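Local structure of anaphase-promoting complex subunit CUT9 (Schizosaccharomyces pombe, 2XPI) at residues A[442-445]-A[446-449]; A[457-460]-A[461-465]; A[448-451]-A[452-455]; A[474-477]-A[478-482]. The protein forms part of the anaphase-promoting complex/cyclosome, an E3 ubiquitin ligase that controls progression through mitosis and G1, and binds hcn1 through its later TPR repeats. One frame throughout, in Å; residues are numbered along the deposited sequence.

Contact 1 of 4, residues A[442-445]-A[446-449]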
loop_
_atom_site.group_PDB
_atom_site.type_symbol
_atom_site.label_atom_id
_atom_site.label_comp_id
_atom_site.label_asym_id
_atom_site.label_seq_id
_atom_site.Cartn_x
_atom_site.Cartn_y
_atom_site.Cartn_z
ATOM N N LEU A 442 36.983 -0.438 13.005
ATOM C CA LEU A 442 36.351 -0.654 14.291
ATOM C C LEU A 442 35.942 -2.093 14.622
ATOM O O LEU A 442 36.195 -2.549 15.718
ATOM C CB LEU A 442 35.169 0.290 14.471
ATOM C CG LEU A 442 35.531 1.727 14.827
ATOM C CD1 LEU A 442 34.277 2.535 14.968
ATOM C CD2 LEU A 442 36.324 1.774 16.109
ATOM N N PRO A 443 35.292 -2.813 13.695
ATOM C CA PRO A 443 34.999 -4.222 14.006
ATOM C C PRO A 443 36.198 -5.084 14.413
ATOM O O PRO A 443 36.032 -5.864 15.334
ATOM C CB PRO A 443 34.370 -4.732 12.715
ATOM C CG PRO A 443 33.623 -3.517 12.204
ATOM C CD PRO A 443 34.611 -2.376 12.464
ATOM N N TYR A 444 37.361 -4.956 13.783
ATOM C CA TYR A 444 38.563 -5.693 14.212
ATOM C C TYR A 444 39.085 -5.200 15.555
ATOM O O TYR A 444 39.667 -5.966 16.327
ATOM C CB TYR A 444 39.699 -5.536 13.215
ATOM C CG TYR A 444 39.454 -6.232 11.910
ATOM C CD1 TYR A 444 38.521 -7.235 11.808
ATOM C CD2 TYR A 444 40.158 -5.876 10.781
ATOM C CE1 TYR A 444 38.295 -7.861 10.634
ATOM C CE2 TYR A 444 39.942 -6.495 9.595
ATOM C CZ TYR A 444 39.012 -7.491 9.521
ATOM O OH TYR A 444 38.789 -8.110 8.312
ATOM N N LEU A 445 38.912 -3.906 15.799
ATOM C CA LEU A 445 39.199 -3.329 17.091
ATOM C C LEU A 445 38.433 -4.095 18.158
ATOM O O LEU A 445 39.012 -4.600 19.127
ATOM C CB LEU A 445 38.760 -1.874 17.116
ATOM C CG LEU A 445 39.683 -0.985 17.925
ATOM C CD1 LEU A 445 39.226 0.464 17.897
ATOM C CD2 LEU A 445 39.769 -1.525 19.334
ATOM N N PHE A 446 37.122 -4.188 17.967
ATOM C CA PHE A 446 36.266 -4.793 18.963
ATOM C C PHE A 446 36.543 -6.295 19.100
ATOM O O PHE A 446 36.572 -6.836 20.210
ATOM C CB PHE A 446 34.802 -4.532 18.628
ATOM C CG PHE A 446 34.441 -3.066 18.545
ATOM C CD1 PHE A 446 35.090 -2.134 19.319
ATOM C CD2 PHE A 446 33.420 -2.631 17.705
ATOM C CE1 PHE A 446 34.748 -0.779 19.247
ATOM C CE2 PHE A 446 33.071 -1.276 17.628
ATOM C CZ PHE A 446 33.729 -0.356 18.390
ATOM N N LEU A 447 36.738 -6.972 17.975
ATOM C CA LEU A 447 37.118 -8.376 18.012
ATOM C C LEU A 447 38.418 -8.550 18.823
ATOM O O LEU A 447 38.547 -9.489 19.588
ATOM C CB LEU A 447 37.302 -8.936 16.597
ATOM C CG LEU A 447 36.229 -9.761 15.866
ATOM C CD1 LEU A 447 35.158 -10.269 16.812
ATOM C CD2 LEU A 447 35.612 -8.973 14.715
ATOM N N GLY A 448 39.369 -7.639 18.652
ATOM C CA GLY A 448 40.611 -7.689 19.397
ATOM C C GLY A 448 40.395 -7.568 20.903
ATOM O O GLY A 448 40.931 -8.362 21.682
ATOM N N MET A 449 39.601 -6.578 21.307
ATOM C CA MET A 449 39.330 -6.297 22.712
ATOM C C MET A 449 38.609 -7.432 23.396
ATOM O O MET A 449 38.839 -7.719 24.581
ATOM C CB MET A 449 38.492 -5.038 22.841
ATOM C CG MET A 449 39.215 -3.778 22.343
ATOM S SD MET A 449 38.078 -2.384 22.320
ATOM C CE MET A 449 37.596 -2.450 24.050
#

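Contact 2 of 4, residues A[457-460]-A[461-465]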
loop_
_atom_site.group_PDB
_atom_site.type_symbol
_atom_site.label_atom_id
_atom_site.label_comp_id
_atom_site.label_asym_id
_atom_site.label_seq_id
_atom_site.Cartn_x
_atom_site.Cartn_y
_atom_site.Cartn_z
ATOM N N ILE A 457 45.773 -13.639 23.291
ATOM C CA ILE A 457 46.624 -12.512 22.932
ATOM C C ILE A 457 47.123 -12.628 21.499
ATOM O O ILE A 457 47.289 -11.626 20.822
ATOM C CB ILE A 457 47.860 -12.415 23.867
ATOM C CG1 ILE A 457 47.793 -13.481 24.968
ATOM C CG2 ILE A 457 47.985 -11.022 24.461
ATOM C CD1 ILE A 457 48.022 -14.917 24.474
ATOM N N LEU A 458 47.390 -13.841 21.035
ATOM C CA LEU A 458 47.863 -13.975 19.664
ATOM C C LEU A 458 46.754 -13.502 18.737
ATOM O O LEU A 458 46.972 -12.696 17.830
ATOM C CB LEU A 458 48.279 -15.411 19.335
ATOM C CG LEU A 458 48.554 -15.680 17.843
ATOM C CD1 LEU A 458 50.042 -15.957 17.528
ATOM C CD2 LEU A 458 47.669 -16.809 17.299
ATOM N N LEU A 459 45.551 -13.994 18.999
ATOM C CA LEU A 459 44.405 -13.683 18.171
ATOM C C LEU A 459 44.066 -12.200 18.293
ATOM O O LEU A 459 43.848 -11.520 17.286
ATOM C CB LEU A 459 43.224 -14.546 18.588
ATOM C CG LEU A 459 42.214 -14.833 17.489
ATOM C CD1 LEU A 459 42.922 -15.469 16.315
ATOM C CD2 LEU A 459 41.097 -15.728 18.004
ATOM N N ALA A 460 44.039 -11.706 19.529
ATOM C CA ALA A 460 43.714 -10.318 19.797
ATOM C C ALA A 460 44.693 -9.415 19.067
ATOM O O ALA A 460 44.342 -8.341 18.602
ATOM C CB ALA A 460 43.748 -10.042 21.302
ATOM N N ASN A 461 45.931 -9.855 18.959
ATOM C CA ASN A 461 46.932 -9.075 18.266
ATOM C C ASN A 461 46.741 -9.139 16.749
ATOM O O ASN A 461 46.961 -8.156 16.056
ATOM C CB ASN A 461 48.333 -9.551 18.648
ATOM C CG ASN A 461 49.413 -8.697 18.040
ATOM O OD1 ASN A 461 49.379 -7.475 18.153
ATOM N ND2 ASN A 461 50.377 -9.331 17.384
ATOM N N GLU A 462 46.346 -10.295 16.233
ATOM C CA GLU A 462 46.023 -10.400 14.812
ATOM C C GLU A 462 44.985 -9.343 14.432
ATOM O O GLU A 462 45.213 -8.521 13.551
ATOM C CB GLU A 462 45.448 -11.774 14.501
ATOM C CG GLU A 462 46.428 -12.902 14.618
ATOM C CD GLU A 462 47.028 -13.229 13.290
ATOM O OE1 GLU A 462 47.255 -14.418 13.012
ATOM O OE2 GLU A 462 47.248 -12.286 12.507
ATOM N N TYR A 463 43.839 -9.376 15.105
ATOM C CA TYR A 463 42.790 -8.414 14.848
ATOM C C TYR A 463 43.256 -6.959 15.052
ATOM O O TYR A 463 42.895 -6.071 14.280
ATOM C CB TYR A 463 41.587 -8.711 15.733
ATOM C CG TYR A 463 40.757 -9.914 15.343
ATOM C CD1 TYR A 463 40.010 -9.932 14.162
ATOM C CD2 TYR A 463 40.676 -11.013 16.174
ATOM C CE1 TYR A 463 39.219 -11.026 13.823
ATOM C CE2 TYR A 463 39.902 -12.110 15.847
ATOM C CZ TYR A 463 39.169 -12.110 14.676
ATOM O OH TYR A 463 38.400 -13.218 14.382
ATOM N N LEU A 464 44.065 -6.699 16.074
ATOM C CA LEU A 464 44.501 -5.327 16.316
ATOM C C LEU A 464 45.463 -4.783 15.249
ATOM O O LEU A 464 45.330 -3.636 14.825
ATOM C CB LEU A 464 45.066 -5.162 17.732
ATOM C CG LEU A 464 44.026 -5.264 18.859
ATOM C CD1 LEU A 464 44.701 -5.241 20.203
ATOM C CD2 LEU A 464 42.994 -4.177 18.787
ATOM N N GLN A 465 46.423 -5.590 14.809
ATOM C CA GLN A 465 47.281 -5.193 13.680
ATOM C C GLN A 465 46.428 -4.950 12.436
ATOM O O GLN A 465 46.696 -4.049 11.642
ATOM C CB GLN A 465 48.348 -6.257 13.382
ATOM C CG GLN A 465 49.376 -6.425 14.487
ATOM C CD GLN A 465 50.120 -5.130 14.789
ATOM O OE1 GLN A 465 50.426 -4.347 13.877
ATOM N NE2 GLN A 465 50.432 -4.903 16.074
#

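Contact 3 of 4, residues A[448-451]-A[452-455]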
loop_
_atom_site.group_PDB
_atom_site.type_symbol
_atom_site.label_atom_id
_atom_site.label_comp_id
_atom_site.label_asym_id
_atom_site.label_seq_id
_atom_site.Cartn_x
_atom_site.Cartn_y
_atom_site.Cartn_z
ATOM N N GLY A 448 39.369 -7.639 18.652
ATOM C CA GLY A 448 40.611 -7.689 19.397
ATOM C C GLY A 448 40.395 -7.568 20.903
ATOM O O GLY A 448 40.931 -8.362 21.682
ATOM N N MET A 449 39.601 -6.578 21.307
ATOM C CA MET A 449 39.330 -6.297 22.712
ATOM C C MET A 449 38.609 -7.432 23.396
ATOM O O MET A 449 38.839 -7.719 24.581
ATOM C CB MET A 449 38.492 -5.038 22.841
ATOM C CG MET A 449 39.215 -3.778 22.343
ATOM S SD MET A 449 38.078 -2.384 22.320
ATOM C CE MET A 449 37.596 -2.450 24.050
ATOM N N GLN A 450 37.734 -8.079 22.649
ATOM C CA GLN A 450 36.954 -9.170 23.186
ATOM C C GLN A 450 37.831 -10.416 23.313
ATOM O O GLN A 450 37.670 -11.194 24.259
ATOM C CB GLN A 450 35.742 -9.430 22.289
ATOM C CG GLN A 450 34.580 -10.035 23.013
ATOM C CD GLN A 450 34.126 -9.168 24.152
ATOM O OE1 GLN A 450 33.798 -9.656 25.232
ATOM N NE2 GLN A 450 34.130 -7.869 23.932
ATOM N N HIS A 451 38.762 -10.608 22.372
ATOM C CA HIS A 451 39.694 -11.735 22.456
ATOM C C HIS A 451 40.767 -11.550 23.535
ATOM O O HIS A 451 41.283 -12.521 24.082
ATOM C CB HIS A 451 40.312 -12.058 21.102
ATOM C CG HIS A 451 39.427 -12.896 20.226
ATOM N ND1 HIS A 451 39.112 -14.208 20.520
ATOM C CD2 HIS A 451 38.781 -12.607 19.070
ATOM C CE1 HIS A 451 38.309 -14.686 19.585
ATOM N NE2 HIS A 451 38.094 -13.736 18.696
ATOM N N MET A 452 41.087 -10.304 23.856
ATOM C CA MET A 452 41.889 -10.026 25.038
ATOM C C MET A 452 41.231 -10.573 26.300
ATOM O O MET A 452 41.890 -11.224 27.109
ATOM C CB MET A 452 42.136 -8.534 25.186
ATOM C CG MET A 452 43.306 -8.083 24.380
ATOM S SD MET A 452 43.866 -6.455 24.842
ATOM C CE MET A 452 42.929 -5.453 23.699
ATOM N N GLN A 453 39.935 -10.312 26.454
ATOM C CA GLN A 453 39.158 -10.825 27.580
ATOM C C GLN A 453 39.299 -12.331 27.735
ATOM O O GLN A 453 39.434 -12.834 28.840
ATOM C CB GLN A 453 37.683 -10.509 27.379
ATOM C CG GLN A 453 37.418 -9.069 27.132
ATOM C CD GLN A 453 37.765 -8.242 28.329
ATOM O OE1 GLN A 453 37.154 -8.394 29.388
ATOM N NE2 GLN A 453 38.758 -7.360 28.182
ATOM N N LEU A 454 39.250 -13.050 26.625
ATOM C CA LEU A 454 39.328 -14.497 26.664
ATOM C C LEU A 454 40.746 -14.979 26.948
ATOM O O LEU A 454 40.966 -16.154 27.257
ATOM C CB LEU A 454 38.847 -15.084 25.339
ATOM C CG LEU A 454 37.364 -14.862 25.081
ATOM C CD1 LEU A 454 36.933 -15.478 23.764
ATOM C CD2 LEU A 454 36.556 -15.426 26.235
ATOM N N GLY A 455 41.709 -14.073 26.821
ATOM C CA GLY A 455 43.101 -14.446 26.925
ATOM C C GLY A 455 43.777 -14.911 25.640
ATOM O O GLY A 455 44.884 -15.436 25.707
#

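Contact 4 of 4, residues A[474-477]-A[478-482]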
loop_
_atom_site.group_PDB
_atom_site.type_symbol
_atom_site.label_atom_id
_atom_site.label_comp_id
_atom_site.label_asym_id
_atom_site.label_seq_id
_atom_site.Cartn_x
_atom_site.Cartn_y
_atom_site.Cartn_z
ATOM N N ASP A 474 43.181 6.278 15.973
ATOM C CA ASP A 474 42.078 6.179 16.905
ATOM C C ASP A 474 42.646 5.808 18.282
ATOM O O ASP A 474 43.281 4.764 18.436
ATOM C CB ASP A 474 41.102 5.123 16.390
ATOM C CG ASP A 474 40.017 4.754 17.402
ATOM O OD1 ASP A 474 40.026 5.232 18.567
ATOM O OD2 ASP A 474 39.139 3.955 17.018
ATOM N N PRO A 475 42.419 6.667 19.287
ATOM C CA PRO A 475 43.014 6.548 20.628
ATOM C C PRO A 475 42.736 5.193 21.264
ATOM O O PRO A 475 43.556 4.699 22.030
ATOM C CB PRO A 475 42.279 7.617 21.443
ATOM C CG PRO A 475 41.608 8.497 20.468
ATOM C CD PRO A 475 41.382 7.708 19.222
ATOM N N LEU A 476 41.572 4.618 20.954
ATOM C CA LEU A 476 41.089 3.373 21.557
ATOM C C LEU A 476 41.926 2.191 21.093
ATOM O O LEU A 476 42.124 1.223 21.824
ATOM C CB LEU A 476 39.647 3.143 21.129
ATOM C CG LEU A 476 38.707 2.348 22.037
ATOM C CD1 LEU A 476 37.612 1.643 21.192
ATOM C CD2 LEU A 476 39.464 1.351 22.917
ATOM N N LEU A 477 42.402 2.281 19.861
ATOM C CA LEU A 477 43.175 1.234 19.240
ATOM C C LEU A 477 44.582 1.240 19.790
ATOM O O LEU A 477 45.170 0.182 20.005
ATOM C CB LEU A 477 43.227 1.483 17.737
ATOM C CG LEU A 477 44.183 0.631 16.912
ATOM C CD1 LEU A 477 43.756 -0.820 16.911
ATOM C CD2 LEU A 477 44.212 1.178 15.511
ATOM N N LEU A 478 45.132 2.436 20.005
ATOM C CA LEU A 478 46.476 2.565 20.570
ATOM C C LEU A 478 46.474 2.100 22.013
ATOM O O LEU A 478 47.414 1.470 22.477
ATOM C CB LEU A 478 46.994 3.998 20.456
ATOM C CG LEU A 478 47.194 4.490 19.017
ATOM C CD1 LEU A 478 47.532 5.965 19.001
ATOM C CD2 LEU A 478 48.267 3.684 18.300
ATOM N N ASN A 479 45.403 2.398 22.728
ATOM C CA ASN A 479 45.255 1.829 24.050
ATOM C C ASN A 479 45.272 0.304 24.006
ATOM O O ASN A 479 45.984 -0.327 24.755
ATOM C CB ASN A 479 43.994 2.330 24.757
ATOM C CG ASN A 479 43.836 1.719 26.135
ATOM O OD1 ASN A 479 43.280 0.636 26.285
ATOM N ND2 ASN A 479 44.363 2.389 27.140
ATOM N N GLU A 480 44.492 -0.290 23.111
ATOM C CA GLU A 480 44.423 -1.746 23.034
ATOM C C GLU A 480 45.750 -2.388 22.606
ATOM O O GLU A 480 46.132 -3.434 23.117
ATOM C CB GLU A 480 43.273 -2.188 22.128
ATOM C CG GLU A 480 41.930 -1.603 22.514
ATOM C CD GLU A 480 41.536 -1.906 23.958
ATOM O OE1 GLU A 480 41.686 -3.071 24.381
ATOM O OE2 GLU A 480 41.073 -0.982 24.675
ATOM N N LEU A 481 46.452 -1.777 21.667
ATOM C CA LEU A 481 47.770 -2.268 21.297
ATOM C C LEU A 481 48.726 -2.183 22.493
ATOM O O LEU A 481 49.657 -2.984 22.619
ATOM C CB LEU A 481 48.329 -1.451 20.141
ATOM C CG LEU A 481 47.817 -1.827 18.762
ATOM C CD1 LEU A 481 48.082 -0.692 17.778
ATOM C CD2 LEU A 481 48.470 -3.134 18.324
ATOM N N GLY A 482 48.478 -1.209 23.369
ATOM C CA GLY A 482 49.322 -0.979 24.527
ATOM C C GLY A 482 49.079 -1.991 25.627
ATOM O O GLY A 482 50.010 -2.412 26.298
#

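Contact 1 of 4, residues A[442-445]-A[446-449]
Phe446 folds its ring back over the first turn of helix 442-454. One face lies against the carbonyl of Leu442, with Leu442 O 3.4 Å from Phe446 CG and displaced toward the rim of the ring. The ring reaches there because Phe446 CG stands beside its own backbone N (chi1 -59°). The same carbonyl accepts the backbone N-H of Phe446. The outer end of the ring meets a leucine branch, Phe446 CZ lying 4.1 Å from Leu442 CD2.

Leu445 works on the next flank. Its CD2 methyl touches the sulfur of Met449, Leu445 CD2 to Met449 SD being 3.5 Å. The methionine chain is extended as far as SD and bends at its last torsion (chi3 57°). Leu447 CD2 lies near the plane of the tyrosine ring, at the edge, in a loose contact of 4.5 Å to Tyr444 CD1.

Four backbone bonds of 2.9 to 3.0 Å link each N-H to the carbonyl four residues earlier, from Phe446 N to Leu442 O up to Met449 N to Leu445 O. Phe446 also meets His415 edge-to-face, Leu445 and Met449 face helix 475-487, and Tyr444 and Leu447 touch Tyr463. Leu442, Pro443, Phe446 and Met449 pack against the chain of another protein, probably hcn1. This is the first helix of TPR 11, where the small Gly448 lets helix 457-470 come close, as in the usual antiparallel TPR pair.

Contact 2 of 4, residues A[457-460]-A[461-465]
Leu459 and Tyr463 stand side by side, one helical turn apart, and point the same way. Leu459 CG is 3.9 Å from Tyr463 CE2. Tyr463 CG stands beside its own backbone N (chi1 -74°), which lays the ring next to Leu459 of the previous turn. The ring also passes near the backbone, with Tyr463 CD2 3.4 Å from Leu459 O. That oxygen accepts the N-H of Tyr463 nearly along the C=O axis. Ala460 and Leu464 complete the close part. The isobutyl group of Leu464 lies beside the alanine carbonyl, Leu464 CD1 being 3.5 Å from Ala460 O.

The solvent side is looser. Ile457, Leu458, Glu462 and Gln465 are exposed. Glu462 bends at chi2, and its CG stays 3.3 Å from Leu458 O. The amides of Asn461 and Gln465 are joined by a weak hydrogen bond, Gln465 NE2 to Asn461 OD1 at 3.5 Å.

The packed flank faces two neighbouring helices. Leu459, Ala460 and Tyr463 meet helix 442-454, where the Tyr463 ring lies almost parallel to that of His451. Leu464 reaches helix 475-487, and Gln465, though exposed, also touches Leu481 there. The second helix of TPR 11 therefore packs on its own partner and on the first helix of TPR 12.

Contact 3 of 4, residues A[448-451]-A[452-455]
Met449 and Met452 make the apolar part of this last stretch of helix 442-454. The methyl of Met452 turns back along the helix, with Met452 CE 3.8 Å from Met449 CA and 4.3 Å from Met449 CG. The bend at its last torsion (chi3 -92°) brings it there. His451 and Leu454 cross on another flank, where Leu454 CD1 is 4.1 Å from His451 ND1. Gln453 curls at chi2 and packs its aliphatic part beside two carbonyls. Gln453 CG is 3.2 Å from Met449 O, and Gln453 CB is 3.2 Å from Gln450 O.

Among the polar contacts, His451 ND1 has a weak hydrogen bond with Asn456 ND2, just beyond the helix. Met452 N to Gly448 O is 2.9 Å. The backbone N of Gln453 donates to Met449 O and that of Leu454 to Gln450 O, both weak at 3.4 Å. Gly455 then closes a Schellman motif, its N 2.9 Å from Met452 O.

Met449 and Met452 pack on helix 475-487, and His451 on helix 457-470, while Gln453, Leu454 and Gly455 are exposed. The backbone bonds thus lengthen as the helix runs out of its buried surroundings. The positive phi of Gly455 (87°), which glycine adopts readily, lets the chain stop the helix and turn.

Contact 4 of 4, residues A[474-477]-A[478-482]
Leu476 and Glu480 lie side by side along the first turns of helix 475-487. The CD2 methyl of Leu476 is 3.9 Å from Glu480 CG and 3.3 Å from Glu480 OE2. Glu480 is bent at chi2 (-56°), which folds its carboxylate back alongside the leucine. Glu480 is buried, yet both of its oxygens are satisfied. OE1 hydrogen-bonds to a polar side chain of the chain of another protein, probably hcn1, and OE2 also has a hydrogen-bond partner beyond this stretch.

Asp474 is the N-cap. Its OD1 accepts the N-H of Leu476, with Leu476 N 2.9 Å from Asp474 OD1. The donor comes from above the carboxylate plane, 46° out of it. The aspartate carbonyl serves the next two amides: Leu477 N is 3.0 Å from Asp474 O, and Leu478 N makes a weak bond to the same oxygen. Pro475 has no N-H to satisfy. OD2 takes a hydrogen bond from His441 NE2 and a salt bridge from a basic side chain of the other protein.

Three regular backbone bonds follow. Asn479 N is 3.0 Å from Pro475 O, Glu480 N 3.1 Å from Leu476 O, and Leu481 N 2.9 Å from Leu477 O. Gly482 N has two weak bonds, to Leu478 O and Asn479 O. Leu477 CG is 4.2 Å from Leu481 CD1; both leucines pack on helix 457-470.

A capped helix start, with an apolar flank against the preceding repeat and polar groups meeting a bound protein, fits the first helix of TPR 12, one of the repeats that bind hcn1.

How the contacts relate
The four contacts cover three successive helices of TPR 11 and TPR 12. Contacts 1 and 3 share Gly448 and Met449 on helix 442-454, and their centres are about 9 Å apart. Contact 2, on the following helix, has its centre about 9 Å from the centre of each. The small residues meet there, Ala460 CB 3.3 Å from Gly448 O, as in other TPR pairs. Contact 4 is about 11 Å from contact 1, centre to centre, where Leu442 and Leu445 touch Asp474. Its centre is about 12 Å from that of contact 2, which it meets through Leu464 and Leu481. Contacts 1, 3 and 4 all reach the other protein chain, consistent with the hcn1-binding surface; contact 2 does not.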